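Local atomic coordinates of pre-crRNA processing endonuclease (Streptococcus mutans, PDB entry 4R0J), a protein that probably binds CRISPR precursor RNA and cuts it into crRNA, as a Cas5 protein of the I-C/Dvulg subfamily in bacterial antiviral defence. Residues Val60-Lys65 and Leu100-Phe105; Val66-Gln71 and Asp96-Val101. All coordinates share one frame; numbering follows the deposited sequence.

In the fold
Contacts 1 and 2 lie end to end along one pair of neighbouring strands, 57-66 and 97-107, in the middle of the large antiparallel sheet. Contact 1 is the strand-to-strand part of the pairing, with a classic bulge in it; contact 2 is where the pairing ends and 66-71 leaves the strand as a loop leading to strand 72-75 of the small sheet. Their centres are about 14 Å apart, and both use Leu100 and Val101. They meet where Tyr99 CB packs 3.7 Å from Val64 CG2. A sulfate ion, probably from the crystallisation liquor, lies about 5 Å from the side chain of Val60, at the end of contact 1 remote from contact 2.

Contact 1 (Val60-Lys65 and Leu100-Phe105); sequences VITEVK and LVKFHF
Val60 packs against one face of the His104 imidazole, the two side chains side by side and pointing the same way, at one end of an antiparallel strand pair that contains a classic beta bulge. Val60 CB sits over that face, 3.8 Å from the ring centroid, a CH-pi contact, while Thr62 CG2 reaches the ring edge, 3.5 Å from His104 CE1. With His104 CG between the backbone N and the carbonyl carbon (chi1 63°), the ring is brought back over Val60, its CE1 edge toward Thr62 CG2.

Thr62 and Glu63 both face Lys102, which makes the bulge. Lys102 O accepts from Thr62 N at 3.0 Å and, weakly, from Glu63 N at 3.4 Å; Lys102 N answers with an almost straight bond to Glu63 O. Beyond the bulge, Lys65 and Leu100 form a hydrogen-bonded pair with two backbone bonds, Lys65 N to Leu100 O being 2.7 Å.

On the opposite face of the sheet, Val64 CG2 meets Val101 CG2 at 4.0 Å, and Ile61 packs CG2 on Val101 and CG1 on Phe103 CB. Helix 41-51 covers this apolar layer through Leu44 and Ile48. On the His104 face the polar ends of Glu63 and Lys65 turn to Tyr158, and Glu63 also forms a salt bridge with Lys204.

The extended Lys102 chain runs past Thr62 OG1, with CG 3.7 Å from that oxygen. Two waters bind the same hydroxyl: one continues weakly to Lys102 NZ, and the other lies in the imidazole plane, 2.9 Å from His104 ND1.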
# COMPACT_ATOMS: atom_id res chain seq x y z
N VAL A 60 6.98 -5.61 -1.98
CA VAL A 60 7.10 -4.58 -3.00
C VAL A 60 5.72 -4.39 -3.60
O VAL A 60 5.21 -5.26 -4.28
CB VAL A 60 8.11 -4.96 -4.09
CG1 VAL A 60 8.23 -3.85 -5.13
CG2 VAL A 60 9.47 -5.27 -3.47
N ILE A 61 5.12 -3.24 -3.32
CA ILE A 61 3.79 -2.92 -3.83
C ILE A 61 3.99 -2.27 -5.19
O ILE A 61 4.69 -1.27 -5.30
CB ILE A 61 3.06 -1.96 -2.88
CG1 ILE A 61 2.65 -2.67 -1.58
CG2 ILE A 61 1.82 -1.38 -3.55
CD1 ILE A 61 3.79 -3.05 -0.67
N THR A 62 3.40 -2.86 -6.23
CA THR A 62 3.59 -2.32 -7.57
C THR A 62 2.40 -1.53 -8.14
O THR A 62 2.61 -0.64 -8.97
CB THR A 62 4.03 -3.40 -8.58
OG1 THR A 62 3.00 -4.40 -8.71
CG2 THR A 62 5.33 -4.07 -8.12
N GLU A 63 1.18 -1.87 -7.74
CA GLU A 63 -0.01 -1.17 -8.27
C GLU A 63 -1.18 -1.27 -7.29
O GLU A 63 -1.31 -2.25 -6.56
CB GLU A 63 -0.43 -1.75 -9.63
CG GLU A 63 -1.43 -0.89 -10.43
CD GLU A 63 -1.80 -1.50 -11.77
OE1 GLU A 63 -2.26 -2.67 -11.81
OE2 GLU A 63 -1.62 -0.82 -12.80
N VAL A 64 -2.02 -0.24 -7.26
CA VAL A 64 -3.26 -0.32 -6.51
C VAL A 64 -4.41 0.15 -7.40
O VAL A 64 -4.24 1.04 -8.23
CB VAL A 64 -3.23 0.52 -5.20
CG1 VAL A 64 -3.03 2.01 -5.48
CG2 VAL A 64 -4.50 0.30 -4.38
N LYS A 65 -5.56 -0.49 -7.27
CA LYS A 65 -6.76 -0.02 -7.97
C LYS A 65 -7.73 0.55 -6.93
O LYS A 65 -8.00 -0.09 -5.90
CB LYS A 65 -7.40 -1.13 -8.80
CG LYS A 65 -6.51 -1.61 -9.94
CD LYS A 65 -7.24 -2.55 -10.87
CE LYS A 65 -6.33 -3.02 -12.00
NZ LYS A 65 -7.00 -4.04 -12.86
N LEU A 100 -7.71 -2.64 -4.48
CA LEU A 100 -7.14 -3.90 -4.94
C LEU A 100 -5.64 -3.66 -5.08
O LEU A 100 -5.22 -2.72 -5.75
CB LEU A 100 -7.75 -4.31 -6.27
CG LEU A 100 -9.27 -4.19 -6.41
CD1 LEU A 100 -9.73 -4.62 -7.82
CD2 LEU A 100 -9.98 -5.01 -5.33
N VAL A 101 -4.84 -4.50 -4.43
CA VAL A 101 -3.40 -4.28 -4.39
C VAL A 101 -2.66 -5.43 -5.06
O VAL A 101 -2.95 -6.60 -4.82
CB VAL A 101 -2.88 -4.12 -2.96
CG1 VAL A 101 -1.39 -3.84 -2.99
CG2 VAL A 101 -3.62 -2.97 -2.27
N LYS A 102 -1.71 -5.07 -5.93
CA LYS A 102 -0.84 -6.05 -6.57
C LYS A 102 0.56 -5.88 -6.00
O LYS A 102 1.11 -4.77 -5.99
CB LYS A 102 -0.84 -5.83 -8.08
CG LYS A 102 0.12 -6.72 -8.86
CD LYS A 102 0.09 -6.40 -10.36
CE LYS A 102 1.16 -7.18 -11.11
NZ LYS A 102 1.18 -6.82 -12.57
N PHE A 103 1.14 -6.97 -5.52
CA PHE A 103 2.43 -6.89 -4.87
C PHE A 103 3.16 -8.22 -4.97
O PHE A 103 2.59 -9.24 -5.36
CB PHE A 103 2.29 -6.47 -3.39
CG PHE A 103 1.63 -7.50 -2.52
CD1 PHE A 103 0.25 -7.64 -2.50
CD2 PHE A 103 2.40 -8.33 -1.71
CE1 PHE A 103 -0.35 -8.59 -1.68
CE2 PHE A 103 1.80 -9.28 -0.90
CZ PHE A 103 0.43 -9.41 -0.88
N HIS A 104 4.44 -8.19 -4.63
CA HIS A 104 5.26 -9.39 -4.62
C HIS A 104 6.31 -9.16 -3.57
O HIS A 104 6.38 -8.07 -3.00
CB HIS A 104 5.91 -9.62 -5.98
CG HIS A 104 6.88 -8.54 -6.39
ND1 HIS A 104 6.50 -7.43 -7.11
CD2 HIS A 104 8.21 -8.42 -6.18
CE1 HIS A 104 7.56 -6.67 -7.32
NE2 HIS A 104 8.61 -7.25 -6.78
N PHE A 105 7.11 -10.18 -3.28
CA PHE A 105 8.25 -9.96 -2.41
C PHE A 105 9.56 -10.41 -3.04
O PHE A 105 9.57 -11.19 -4.00
CB PHE A 105 8.06 -10.55 -0.99
CG PHE A 105 7.87 -12.05 -0.95
CD1 PHE A 105 8.96 -12.92 -0.95
CD2 PHE A 105 6.59 -12.59 -0.81
CE1 PHE A 105 8.78 -14.30 -0.87
CE2 PHE A 105 6.41 -13.96 -0.73
CZ PHE A 105 7.51 -14.82 -0.75
O HOH W 1 3.79 -7.00 -7.90
O HOH W 2 2.90 -4.30 -11.41

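Contact 2 (Val66-Gln71 and Asp96-Val101)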
# COMPACT_ATOMS: atom_id res chain seq x y z
N VAL A 66 -8.19 1.77 -7.18
CA VAL A 66 -9.15 2.46 -6.33
C VAL A 66 -10.53 2.13 -6.88
O VAL A 66 -10.88 2.56 -7.98
CB VAL A 66 -8.92 3.96 -6.39
CG1 VAL A 66 -9.95 4.72 -5.56
CG2 VAL A 66 -7.48 4.28 -5.95
N VAL A 67 -11.29 1.33 -6.14
CA VAL A 67 -12.54 0.80 -6.69
C VAL A 67 -13.72 1.75 -6.55
O VAL A 67 -14.56 1.88 -7.46
CB VAL A 67 -12.89 -0.53 -6.01
CG1 VAL A 67 -14.26 -1.02 -6.48
CG2 VAL A 67 -11.79 -1.57 -6.31
N ASN A 68 -13.80 2.40 -5.40
CA ASN A 68 -14.93 3.27 -5.08
C ASN A 68 -14.67 4.74 -5.30
O ASN A 68 -13.53 5.19 -5.16
CB ASN A 68 -15.35 3.07 -3.62
CG ASN A 68 -15.89 1.68 -3.35
OD1 ASN A 68 -16.20 0.94 -4.27
ND2 ASN A 68 -15.99 1.33 -2.08
N GLN A 69 -15.74 5.48 -5.59
CA GLN A 69 -15.68 6.93 -5.66
C GLN A 69 -15.05 7.45 -4.37
O GLN A 69 -15.40 7.01 -3.28
CB GLN A 69 -17.09 7.51 -5.79
CG GLN A 69 -17.09 9.03 -5.72
CD GLN A 69 -18.48 9.61 -5.69
OE1 GLN A 69 -19.40 9.02 -5.12
NE2 GLN A 69 -18.65 10.76 -6.31
N ILE A 70 -14.11 8.38 -4.52
CA ILE A 70 -13.47 9.03 -3.40
C ILE A 70 -14.50 9.90 -2.68
O ILE A 70 -15.14 10.77 -3.29
CB ILE A 70 -12.30 9.90 -3.88
CG1 ILE A 70 -11.19 9.02 -4.47
CG2 ILE A 70 -11.78 10.80 -2.77
CD1 ILE A 70 -10.18 9.77 -5.31
N GLN A 71 -14.69 9.64 -1.39
CA GLN A 71 -15.59 10.42 -0.56
C GLN A 71 -14.86 10.70 0.73
O GLN A 71 -14.12 9.85 1.22
CB GLN A 71 -16.83 9.60 -0.22
CG GLN A 71 -17.72 9.24 -1.38
CD GLN A 71 -18.98 8.55 -0.91
OE1 GLN A 71 -18.96 7.37 -0.58
NE2 GLN A 71 -20.07 9.30 -0.85
N ASP A 96 -15.84 4.63 3.12
CA ASP A 96 -16.26 3.52 2.26
C ASP A 96 -15.26 3.23 1.14
O ASP A 96 -15.57 3.38 -0.05
CB ASP A 96 -17.66 3.79 1.70
CG ASP A 96 -18.21 2.61 0.89
OD1 ASP A 96 -17.66 1.49 1.01
OD2 ASP A 96 -19.19 2.81 0.14
N VAL A 97 -14.06 2.80 1.53
CA VAL A 97 -12.98 2.57 0.58
C VAL A 97 -12.81 1.09 0.25
O VAL A 97 -13.11 0.21 1.07
CB VAL A 97 -11.63 3.14 1.11
CG1 VAL A 97 -11.78 4.62 1.39
CG2 VAL A 97 -11.17 2.38 2.37
N GLU A 98 -12.35 0.84 -0.97
CA GLU A 98 -11.97 -0.49 -1.42
C GLU A 98 -10.79 -0.36 -2.35
O GLU A 98 -10.83 0.41 -3.33
CB GLU A 98 -13.15 -1.18 -2.13
CG GLU A 98 -12.73 -2.49 -2.76
CD GLU A 98 -13.90 -3.30 -3.29
OE1 GLU A 98 -15.03 -3.11 -2.81
OE2 GLU A 98 -13.66 -4.13 -4.19
N TYR A 99 -9.71 -1.07 -2.03
CA TYR A 99 -8.51 -1.06 -2.86
C TYR A 99 -8.15 -2.47 -3.24
O TYR A 99 -8.32 -3.40 -2.46
CB TYR A 99 -7.33 -0.41 -2.10
CG TYR A 99 -7.69 0.95 -1.56
CD1 TYR A 99 -7.91 2.01 -2.43
CD2 TYR A 99 -7.83 1.17 -0.20
CE1 TYR A 99 -8.27 3.26 -1.97
CE2 TYR A 99 -8.19 2.41 0.28
CZ TYR A 99 -8.39 3.46 -0.61
OH TYR A 99 -8.74 4.69 -0.14
N LEU A 100 -7.71 -2.64 -4.48
CA LEU A 100 -7.14 -3.90 -4.94
C LEU A 100 -5.64 -3.66 -5.08
O LEU A 100 -5.22 -2.72 -5.75
CB LEU A 100 -7.75 -4.31 -6.27
CG LEU A 100 -9.27 -4.19 -6.41
CD1 LEU A 100 -9.73 -4.62 -7.82
CD2 LEU A 100 -9.98 -5.01 -5.33
N VAL A 101 -4.84 -4.50 -4.43
CA VAL A 101 -3.40 -4.28 -4.39
C VAL A 101 -2.66 -5.43 -5.06
O VAL A 101 -2.95 -6.60 -4.82
CB VAL A 101 -2.88 -4.12 -2.96
CG1 VAL A 101 -1.39 -3.84 -2.99
CG2 VAL A 101 -3.62 -2.97 -2.27
O HOH W 3 -12.01 2.99 -2.96
O HOH W 4 -17.51 -1.46 -4.34
O HOH W 5 -16.66 -1.60 -1.11
O HOH W 6 -17.08 5.29 -1.53
O HOH W 7 -20.85 5.20 0.42
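Val66 and Tyr99 form an antiparallel, non-hydrogen-bonded pair, the last rung before the first segment leaves the sheet. Their side chains lie alongside each other, pointing the same way: Val66 CG2 is 4.2 Å from Tyr99 CE1, and Val66 CA lies at the edge of the phenol ring.

Val67 gives the final backbone bond of the pairing, from its N to Glu98 O at 3.0 Å. Its side chain is divided between two neighbours. CG2, beside the backbone N and anti to the carbonyl carbon, presses on Leu100 CG at 3.6 Å, whereas CG1, anti to N (chi1 174°), meets the carboxylate end of Glu98. The valine thus lies along Glu98 from CG to the carboxylate, whose OE1 takes water and also makes a long, weak ion pair with Arg16 NE.

At Asn68 the direct backbone pairing gives way to a side-chain bond. ND2 donates to Asp96 O at 2.9 Å; the acceptor is in the amide plane, but the donor stands above the carbonyl plane of Asp96. The amide is steeply inclined to the Glu98 carboxylate, their planes 66° apart. One water bridges ND2 to Glu98 OE1; another, on OD1, links to Glu98 only weakly. A third water accepts from both Asn68 N and Glu98 N, joining two donors that cannot pair with each other.

Gln71 returns to the second segment through water. One water spans Gln71 OE1 and Asp96 OD2, 2.9 Å from the latter.

Here the loop after strand 57-66 crosses from the large sheet to the small one: the chain turns a corner at Asp96, Gln71 bonds by backbone to Ser95 in the small sheet, Tyr99 packs on Leu94 of strand 91-95, and Glu98 and Leu100 lie against Arg14 of strand 11-17.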